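Local coordinates for protein MHC class I antigen (Anolis carolinensis, PDB 7CPO) that probably presents short peptides at the cell surface for recognition by T-cell receptors, as the heavy chain of an MHC class I complex with beta2-microglobulin, at residues Gln71-Ser76 against Phe97-Gly102; Glu86-Ser91 against Arg122-Leu127. One frame throughout, in Å; residues are numbered along the deposited sequence.

Contact 1: Gln71-Ser76 against Phe97-Gly102; sequences QGHERS and FQWMYG
His73 reaches down from helix 62-87 and meets the six-membered ring of Trp99, which rises from strand 96-105, in an edge-to-face (T-shaped) pair. The ring centroids lie 4.9 Å apart and the planes are turned 84° to each other, with the indole giving its edge and the imidazole its face. Followed from CB, the tryptophan side chain runs straight away from its own strand: CG is anti to the backbone N (chi1 178°), which directs it toward the helix, and chi2 of 31° turns the benzo edge to the imidazole. The CE3 side leads to CZ3, which makes the closest approach, 3.5 Å from His73 ND1 and 3.8 Å from His73 CG. The next atom along the rim, CH2, lies against the ND1-CE1 side of the imidazole, 3.8 Å from His73 CE1. Tyr101 CD2, two residues on along the strand, lies over one indole face near its rim.

The imidazole is met over a face, and its nitrogens bond to other groups: His73 ND1 to Tyr26 OH, and NE2 to the backbone of the bound peptide. Trp99 itself packs on an apolar peptide side chain and is stacked with Tyr117 of the adjacent strand 111-119. The pair thus sits in the floor-to-wall corner of the peptide groove, between helix 62-87 and the central strands of the eight-stranded sheet.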
ATOM      1  N   GLN A  71      11.119  -2.140  18.764  1.00 21.82           N
ATOM      2  CA  GLN A  71      11.501  -3.397  19.399  1.00 21.13           C
ATOM      3  C   GLN A  71      10.522  -3.774  20.496  1.00 21.23           C
ATOM      4  O   GLN A  71      10.096  -4.931  20.586  1.00 26.58           O
ATOM      5  CB  GLN A  71      12.905  -3.279  19.972  1.00 17.17           C
ATOM      6  CG  GLN A  71      13.968  -3.373  18.931  1.00 28.06           C
ATOM      7  CD  GLN A  71      15.359  -3.274  19.509  1.00 26.34           C
ATOM      8  OE1 GLN A  71      16.335  -3.418  18.785  1.00 30.82           O
ATOM      9  NE2 GLN A  71      15.459  -3.043  20.816  1.00 26.69           N
ATOM     10  N   GLY A  72      10.173  -2.815  21.359  1.00 19.02           N
ATOM     11  CA  GLY A  72       9.172  -3.088  22.381  1.00 16.32           C
ATOM     12  C   GLY A  72       7.866  -3.581  21.787  1.00 19.34           C
ATOM     13  O   GLY A  72       7.268  -4.541  22.278  1.00 16.34           O
ATOM     14  N   HIS A  73       7.415  -2.944  20.704  1.00 21.58           N
ATOM     15  CA  HIS A  73       6.159  -3.354  20.078  1.00 27.23           C
ATOM     16  C   HIS A  73       6.254  -4.771  19.514  1.00 24.08           C
ATOM     17  O   HIS A  73       5.309  -5.558  19.637  1.00 21.62           O
ATOM     18  CB  HIS A  73       5.774  -2.368  18.972  1.00 21.59           C
ATOM     19  CG  HIS A  73       5.596  -0.962  19.445  1.00 18.61           C
ATOM     20  ND1 HIS A  73       5.655   0.120  18.592  1.00 18.83           N
ATOM     21  CD2 HIS A  73       5.347  -0.457  20.677  1.00 21.07           C
ATOM     22  CE1 HIS A  73       5.458   1.230  19.280  1.00 18.85           C
ATOM     23  NE2 HIS A  73       5.269   0.908  20.547  1.00 19.30           N
ATOM     24  N   GLU A  74       7.390  -5.110  18.888  1.00 22.92           N
ATOM     25  CA  GLU A  74       7.588  -6.466  18.383  1.00 22.18           C
ATOM     26  C   GLU A  74       7.443  -7.504  19.494  1.00 19.21           C
ATOM     27  O   GLU A  74       6.724  -8.498  19.338  1.00 22.61           O
ATOM     28  CB  GLU A  74       8.957  -6.584  17.704  1.00 24.30           C
ATOM     29  CG  GLU A  74       9.158  -7.931  16.999  1.00 27.46           C
ATOM     30  CD  GLU A  74      10.544  -8.105  16.406  1.00 37.08           C
ATOM     31  OE1 GLU A  74      11.397  -7.201  16.566  1.00 41.93           O
ATOM     32  OE2 GLU A  74      10.786  -9.160  15.784  1.00 37.33           O
ATOM     33  N   ARG A  75       8.105  -7.287  20.631  1.00 18.67           N
ATOM     34  CA  ARG A  75       7.978  -8.240  21.734  1.00 18.02           C
ATOM     35  C   ARG A  75       6.547  -8.296  22.253  1.00 18.47           C
ATOM     36  O   ARG A  75       6.033  -9.379  22.559  1.00 28.44           O
ATOM     37  CB  ARG A  75       8.957  -7.891  22.862  1.00 15.55           C
ATOM     38  CG  ARG A  75      10.325  -8.548  22.688  1.00 33.35           C
ATOM     39  CD  ARG A  75      11.266  -8.311  23.872  1.00 31.38           C
ATOM     40  NE  ARG A  75      11.415  -6.882  24.069  1.00 42.32           N
ATOM     41  CZ  ARG A  75      12.355  -6.136  23.511  1.00 34.73           C
ATOM     42  NH1 ARG A  75      13.282  -6.695  22.746  1.00 39.93           N
ATOM     43  NH2 ARG A  75      12.371  -4.827  23.731  1.00 36.75           N
ATOM     44  N   SER A  76       5.881  -7.142  22.355  1.00 25.55           N
ATOM     45  CA  SER A  76       4.482  -7.120  22.797  1.00 23.39           C
ATOM     46  C   SER A  76       3.596  -7.917  21.850  1.00 23.34           C
ATOM     47  O   SER A  76       2.666  -8.605  22.285  1.00 22.55           O
ATOM     48  CB  SER A  76       3.963  -5.685  22.865  1.00 21.63           C
ATOM     49  OG  SER A  76       4.493  -4.959  23.963  1.00 24.76           O
ATOM     50  N   PHE A  97      -1.405 -10.827  13.589  1.00 22.68           N
ATOM     51  CA  PHE A  97      -1.821  -9.664  14.360  1.00 20.11           C
ATOM     52  C   PHE A  97      -1.359  -8.397  13.650  1.00 20.53           C
ATOM     53  O   PHE A  97      -0.191  -8.289  13.271  1.00 24.38           O
ATOM     54  CB  PHE A  97      -1.259  -9.716  15.768  1.00 22.28           C
ATOM     55  CG  PHE A  97      -1.963  -8.811  16.715  1.00 29.68           C
ATOM     56  CD1 PHE A  97      -3.215  -9.147  17.206  1.00 28.59           C
ATOM     57  CD2 PHE A  97      -1.387  -7.611  17.103  1.00 21.94           C
ATOM     58  CE1 PHE A  97      -3.883  -8.297  18.091  1.00 26.85           C
ATOM     59  CE2 PHE A  97      -2.044  -6.767  17.979  1.00 27.76           C
ATOM     60  CZ  PHE A  97      -3.292  -7.110  18.478  1.00 23.00           C
ATOM     61  N   GLN A  98      -2.276  -7.449  13.458  1.00 22.87           N
ATOM     62  CA  GLN A  98      -1.999  -6.219  12.728  1.00 22.03           C
ATOM     63  C   GLN A  98      -2.446  -5.018  13.550  1.00 21.38           C
ATOM     64  O   GLN A  98      -3.430  -5.079  14.289  1.00 20.12           O
ATOM     65  CB  GLN A  98      -2.715  -6.167  11.379  1.00 20.16           C
ATOM     66  CG  GLN A  98      -2.144  -7.014  10.249  1.00 15.61           C
ATOM     67  CD  GLN A  98      -3.180  -7.196   9.133  1.00 25.84           C
ATOM     68  OE1 GLN A  98      -4.119  -7.982   9.275  1.00 16.21           O
ATOM     69  NE2 GLN A  98      -3.021  -6.452   8.027  1.00 19.24           N
ATOM     70  N   TRP A  99      -1.714  -3.923  13.399  1.00 15.95           N
ATOM     71  CA  TRP A  99      -1.955  -2.689  14.129  1.00 16.38           C
ATOM     72  C   TRP A  99      -1.791  -1.551  13.141  1.00 19.00           C
ATOM     73  O   TRP A  99      -0.751  -1.464  12.482  1.00 18.36           O
ATOM     74  CB  TRP A  99      -0.961  -2.559  15.284  1.00 13.26           C
ATOM     75  CG  TRP A  99      -0.999  -1.312  16.155  1.00 17.56           C
ATOM     76  CD1 TRP A  99      -2.082  -0.538  16.480  1.00 14.79           C
ATOM     77  CD2 TRP A  99       0.120  -0.750  16.861  1.00 17.20           C
ATOM     78  NE1 TRP A  99      -1.698   0.484  17.336  1.00 14.79           N
ATOM     79  CE2 TRP A  99      -0.353   0.372  17.578  1.00 16.90           C
ATOM     80  CE3 TRP A  99       1.478  -1.082  16.941  1.00 15.94           C
ATOM     81  CZ2 TRP A  99       0.489   1.164  18.361  1.00 15.55           C
ATOM     82  CZ3 TRP A  99       2.318  -0.290  17.729  1.00 16.67           C
ATOM     83  CH2 TRP A  99       1.817   0.815  18.425  1.00 17.75           C
ATOM     84  N   MET A 100      -2.812  -0.709  13.000  1.00 14.20           N
ATOM     85  CA  MET A 100      -2.653   0.506  12.211  1.00 18.41           C
ATOM     86  C   MET A 100      -3.070   1.705  13.047  1.00 18.23           C
ATOM     87  O   MET A 100      -4.053   1.655  13.791  1.00 19.09           O
ATOM     88  CB  MET A 100      -3.436   0.463  10.862  1.00 17.00           C
ATOM     89  CG  MET A 100      -4.902   0.123  10.955  1.00 21.39           C
ATOM     90  SD  MET A 100      -5.684  -0.136   9.329  1.00 29.49           S
ATOM     91  CE  MET A 100      -5.619   1.519   8.635  1.00 28.79           C
ATOM     92  N   TYR A 101      -2.297   2.772  12.941  1.00 16.14           N
ATOM     93  CA  TYR A 101      -2.625   3.985  13.659  1.00 17.14           C
ATOM     94  C   TYR A 101      -2.021   5.162  12.927  1.00 18.80           C
ATOM     95  O   TYR A 101      -1.029   5.024  12.205  1.00 21.40           O
ATOM     96  CB  TYR A 101      -2.132   3.948  15.108  1.00 14.33           C
ATOM     97  CG  TYR A 101      -0.639   3.851  15.309  1.00 13.61           C
ATOM     98  CD1 TYR A 101       0.121   4.980  15.600  1.00 13.00           C
ATOM     99  CD2 TYR A 101       0.003   2.627  15.260  1.00 14.14           C
ATOM    100  CE1 TYR A 101       1.480   4.893  15.821  1.00 10.32           C
ATOM    101  CE2 TYR A 101       1.349   2.527  15.481  1.00 13.51           C
ATOM    102  CZ  TYR A 101       2.092   3.667  15.764  1.00 16.29           C
ATOM    103  OH  TYR A 101       3.458   3.560  15.979  1.00 19.77           O
ATOM    104  N   GLY A 102      -2.628   6.319  13.135  1.00 18.50           N
ATOM    105  CA  GLY A 102      -2.095   7.540  12.581  1.00 21.02           C
ATOM    106  C   GLY A 102      -3.113   8.651  12.696  1.00 15.99           C
ATOM    107  O   GLY A 102      -4.166   8.491  13.309  1.00 18.22           O
TER

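Contact 2: Glu86-Ser91 against Arg122-Leu127; sequences EYYNQS and RDYISL
A Schellman motif closes the C-terminal end of helix 62-87, one wall of the peptide groove, and just there Tyr87 and Tyr88 meet Tyr124 of strand 122-128. Asn89, with positive phi, is the C-prime residue; Gln90 N bonds to Ala85 O, and Asn89 N to Glu86 O at 2.8 Å. The two consecutive tyrosines reach Tyr124 at different places. Tyr87 brings its ring edge to the phenol oxygen, CD2 lying 3.3 Å from Tyr124 OH, and the two side chains cross at about a right angle. Tyr88 meets the ring itself, along its CD1-CE1 edge: its OH lies 3.5 Å from Tyr124 CD1, while Tyr88 CE2 packs 3.9 Å from Tyr124 CE1. With chi1 at 179° the Tyr124 ring stands out from its strand toward the helix end. Tyr124 and Ile125 also form a classic beta bulge opposite Tyr117. Beside the rings, a water in the plane of the Arg122 guanidinium accepts from Arg122 NH2 at 2.6 Å and donates to Gln90 OE1, bridging the segments.

No direct hydrogen bond links the segments. The tyrosines meet by van der Waals contact, ring carbons against ring carbons and hydroxyl oxygens. Tyr87 OH bonds to the peptide backbone and Tyr124 OH to Thr144 OG1, while Tyr124 packs on an apolar peptide side chain, consistent with the class I pocket that holds the peptide's C-terminal end.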
ATOM      1  N   GLU A  86      -5.231 -18.196  23.260  1.00 30.18           N
ATOM      2  CA  GLU A  86      -6.013 -18.608  24.419  1.00 38.40           C
ATOM      3  C   GLU A  86      -7.431 -18.046  24.351  1.00 38.98           C
ATOM      4  O   GLU A  86      -8.406 -18.792  24.481  1.00 37.17           O
ATOM      5  CB  GLU A  86      -5.296 -18.187  25.706  1.00 43.39           C
ATOM      6  CG  GLU A  86      -4.151 -19.154  26.098  1.00 49.07           C
ATOM      7  CD  GLU A  86      -3.059 -18.539  26.992  1.00 63.48           C
ATOM      8  OE1 GLU A  86      -2.045 -18.024  26.461  1.00 70.93           O
ATOM      9  OE2 GLU A  86      -3.207 -18.589  28.234  1.00 74.54           O
ATOM     10  N   TYR A  87      -7.561 -16.739  24.091  1.00 37.61           N
ATOM     11  CA  TYR A  87      -8.876 -16.093  24.034  1.00 38.53           C
ATOM     12  C   TYR A  87      -9.816 -16.789  23.057  1.00 37.01           C
ATOM     13  O   TYR A  87     -11.014 -16.938  23.333  1.00 35.43           O
ATOM     14  CB  TYR A  87      -8.729 -14.630  23.621  1.00 35.40           C
ATOM     15  CG  TYR A  87      -8.251 -13.670  24.686  1.00 38.37           C
ATOM     16  CD1 TYR A  87      -8.094 -14.059  26.017  1.00 30.03           C
ATOM     17  CD2 TYR A  87      -7.969 -12.352  24.351  1.00 37.41           C
ATOM     18  CE1 TYR A  87      -7.659 -13.144  26.979  1.00 26.51           C
ATOM     19  CE2 TYR A  87      -7.550 -11.450  25.287  1.00 29.97           C
ATOM     20  CZ  TYR A  87      -7.397 -11.841  26.592  1.00 28.94           C
ATOM     21  OH  TYR A  87      -6.979 -10.891  27.481  1.00 31.39           O
ATOM     22  N   TYR A  88      -9.302 -17.172  21.891  1.00 35.89           N
ATOM     23  CA  TYR A  88     -10.073 -17.879  20.880  1.00 34.97           C
ATOM     24  C   TYR A  88      -9.911 -19.395  20.992  1.00 48.18           C
ATOM     25  O   TYR A  88     -10.449 -20.129  20.152  1.00 36.73           O
ATOM     26  CB  TYR A  88      -9.670 -17.385  19.488  1.00 38.53           C
ATOM     27  CG  TYR A  88     -10.148 -15.972  19.203  1.00 44.46           C
ATOM     28  CD1 TYR A  88     -11.444 -15.729  18.752  1.00 40.15           C
ATOM     29  CD2 TYR A  88      -9.310 -14.876  19.410  1.00 38.18           C
ATOM     30  CE1 TYR A  88     -11.892 -14.437  18.497  1.00 36.43           C
ATOM     31  CE2 TYR A  88      -9.751 -13.577  19.158  1.00 41.56           C
ATOM     32  CZ  TYR A  88     -11.043 -13.367  18.706  1.00 44.22           C
ATOM     33  OH  TYR A  88     -11.481 -12.087  18.458  1.00 38.03           O
ATOM     34  N   ASN A  89      -9.214 -19.870  22.032  1.00 42.29           N
ATOM     35  CA  ASN A  89      -9.005 -21.296  22.301  1.00 51.52           C
ATOM     36  C   ASN A  89      -8.617 -22.065  21.035  1.00 47.45           C
ATOM     37  O   ASN A  89      -9.300 -23.002  20.609  1.00 40.65           O
ATOM     38  CB  ASN A  89     -10.238 -21.919  22.958  1.00 55.11           C
ATOM     39  CG  ASN A  89      -9.994 -23.350  23.392  1.00 53.90           C
ATOM     40  OD1 ASN A  89     -10.599 -24.281  22.873  1.00 59.94           O
ATOM     41  ND2 ASN A  89      -9.053 -23.533  24.320  1.00 57.89           N
ATOM     42  N   GLN A  90      -7.499 -21.665  20.436  1.00 34.31           N
ATOM     43  CA  GLN A  90      -7.001 -22.272  19.210  1.00 45.42           C
ATOM     44  C   GLN A  90      -5.699 -23.003  19.514  1.00 49.11           C
ATOM     45  O   GLN A  90      -4.708 -22.370  19.894  1.00 45.10           O
ATOM     46  CB  GLN A  90      -6.788 -21.210  18.136  1.00 35.16           C
ATOM     47  CG  GLN A  90      -8.032 -20.393  17.848  1.00 37.92           C
ATOM     48  CD  GLN A  90      -7.750 -19.245  16.903  1.00 42.92           C
ATOM     49  OE1 GLN A  90      -8.527 -18.957  15.993  1.00 47.54           O
ATOM     50  NE2 GLN A  90      -6.630 -18.575  17.119  1.00 50.39           N
ATOM     51  N   SER A  91      -5.709 -24.333  19.343  1.00 49.97           N
ATOM     52  CA  SER A  91      -4.529 -25.139  19.657  1.00 54.10           C
ATOM     53  C   SER A  91      -3.297 -24.613  18.934  1.00 52.86           C
ATOM     54  O   SER A  91      -2.194 -24.627  19.488  1.00 50.45           O
ATOM     55  CB  SER A  91      -4.770 -26.608  19.299  1.00 41.98           C
ATOM     56  OG  SER A  91      -6.117 -26.970  19.544  1.00 63.79           O
ATOM     57  N   ARG A 122      -9.368  -9.896  10.571  1.00 31.62           N
ATOM     58  CA  ARG A 122     -10.671  -9.407  11.000  1.00 27.22           C
ATOM     59  C   ARG A 122     -10.452  -8.461  12.170  1.00 31.49           C
ATOM     60  O   ARG A 122      -9.532  -8.661  12.974  1.00 29.90           O
ATOM     61  CB  ARG A 122     -11.570 -10.569  11.443  1.00 27.57           C
ATOM     62  CG  ARG A 122     -11.912 -11.541  10.326  1.00 59.90           C
ATOM     63  CD  ARG A 122     -12.738 -12.744  10.818  1.00 50.73           C
ATOM     64  NE  ARG A 122     -12.272 -13.298  12.092  1.00 64.52           N
ATOM     65  CZ  ARG A 122     -11.524 -14.399  12.209  1.00 76.13           C
ATOM     66  NH1 ARG A 122     -11.144 -15.062  11.120  1.00 66.33           N
ATOM     67  NH2 ARG A 122     -11.146 -14.840  13.412  1.00 61.64           N
ATOM     68  N   ASP A 123     -11.289  -7.426  12.262  1.00 30.09           N
ATOM     69  CA  ASP A 123     -11.183  -6.467  13.355  1.00 25.87           C
ATOM     70  C   ASP A 123     -11.135  -7.172  14.694  1.00 23.70           C
ATOM     71  O   ASP A 123     -11.872  -8.131  14.935  1.00 27.16           O
ATOM     72  CB  ASP A 123     -12.360  -5.494  13.368  1.00 27.86           C
ATOM     73  CG  ASP A 123     -12.430  -4.639  12.139  1.00 31.60           C
ATOM     74  OD1 ASP A 123     -11.409  -4.512  11.442  1.00 37.36           O
ATOM     75  OD2 ASP A 123     -13.497  -4.042  11.908  1.00 36.98           O
ATOM     76  N   TYR A 124     -10.273  -6.679  15.578  1.00 20.09           N
ATOM     77  CA  TYR A 124     -10.234  -7.192  16.931  1.00 16.60           C
ATOM     78  C   TYR A 124     -10.686  -6.150  17.948  1.00 24.81           C
ATOM     79  O   TYR A 124     -11.692  -6.359  18.637  1.00 21.36           O
ATOM     80  CB  TYR A 124      -8.842  -7.722  17.260  1.00 17.65           C
ATOM     81  CG  TYR A 124      -8.759  -8.236  18.674  1.00 24.82           C
ATOM     82  CD1 TYR A 124      -9.320  -9.456  19.020  1.00 20.79           C
ATOM     83  CD2 TYR A 124      -8.147  -7.489  19.670  1.00 20.21           C
ATOM     84  CE1 TYR A 124      -9.268  -9.924  20.323  1.00 31.50           C
ATOM     85  CE2 TYR A 124      -8.075  -7.957  20.978  1.00 27.30           C
ATOM     86  CZ  TYR A 124      -8.642  -9.169  21.300  1.00 27.30           C
ATOM     87  OH  TYR A 124      -8.590  -9.629  22.593  1.00 24.83           O
ATOM     88  N   ILE A 125      -9.967  -5.032  18.067  1.00 24.31           N
ATOM     89  CA  ILE A 125     -10.319  -3.952  18.986  1.00 18.60           C
ATOM     90  C   ILE A 125      -9.787  -2.648  18.401  1.00 23.31           C
ATOM     91  O   ILE A 125      -8.767  -2.628  17.702  1.00 25.25           O
ATOM     92  CB  ILE A 125      -9.778  -4.215  20.420  1.00 21.24           C
ATOM     93  CG1 ILE A 125     -10.643  -3.507  21.466  1.00 19.73           C
ATOM     94  CG2 ILE A 125      -8.285  -3.835  20.569  1.00 15.65           C
ATOM     95  CD1 ILE A 125     -10.380  -3.963  22.890  1.00 16.43           C
ATOM     96  N   SER A 126     -10.504  -1.553  18.654  1.00 21.85           N
ATOM     97  CA  SER A 126     -10.046  -0.238  18.218  1.00 20.33           C
ATOM     98  C   SER A 126     -10.412   0.798  19.267  1.00 22.33           C
ATOM     99  O   SER A 126     -11.375   0.634  20.015  1.00 26.35           O
ATOM    100  CB  SER A 126     -10.623   0.164  16.849  1.00 23.23           C
ATOM    101  OG  SER A 126     -12.037   0.183  16.850  1.00 26.46           O
ATOM    102  N   LEU A 127      -9.628   1.859  19.329  1.00 23.65           N
ATOM    103  CA  LEU A 127      -9.868   2.911  20.299  1.00 24.25           C
ATOM    104  C   LEU A 127     -10.840   3.908  19.698  1.00 19.37           C
ATOM    105  O   LEU A 127     -10.662   4.336  18.557  1.00 24.09           O
ATOM    106  CB  LEU A 127      -8.565   3.610  20.696  1.00 21.49           C
ATOM    107  CG  LEU A 127      -8.720   4.924  21.466  1.00 23.89           C
ATOM    108  CD1 LEU A 127      -9.339   4.677  22.851  1.00 19.50           C
ATOM    109  CD2 LEU A 127      -7.370   5.620  21.604  1.00 15.77           C
TER
HETATM  110  O   HOH W   1      -9.439 -16.671  14.132  1.00 40.23           O

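Overall arrangement
From the N terminus, the chain first lays down the strands 5-14 to 44-47 and then enters helix 62-87, which supplies segment 71-76 and, at its C-terminal end and the turn beyond, 86-91. Contact 1 closes a loop from the middle of this helix to strand 96-105; contact 2 opens from the helix end, within that loop, and closes beyond it on strand 122-128. The two loops therefore cross, with the order 71-76, 86-91, 97-102, 122-127. Their centres are 15 Å apart and the contacts do not touch. Together they tie successive parts of one groove wall to the floor, contact 1 at a central strand and contact 2 nearer the sheet edge, where helix 141-149 adjoins.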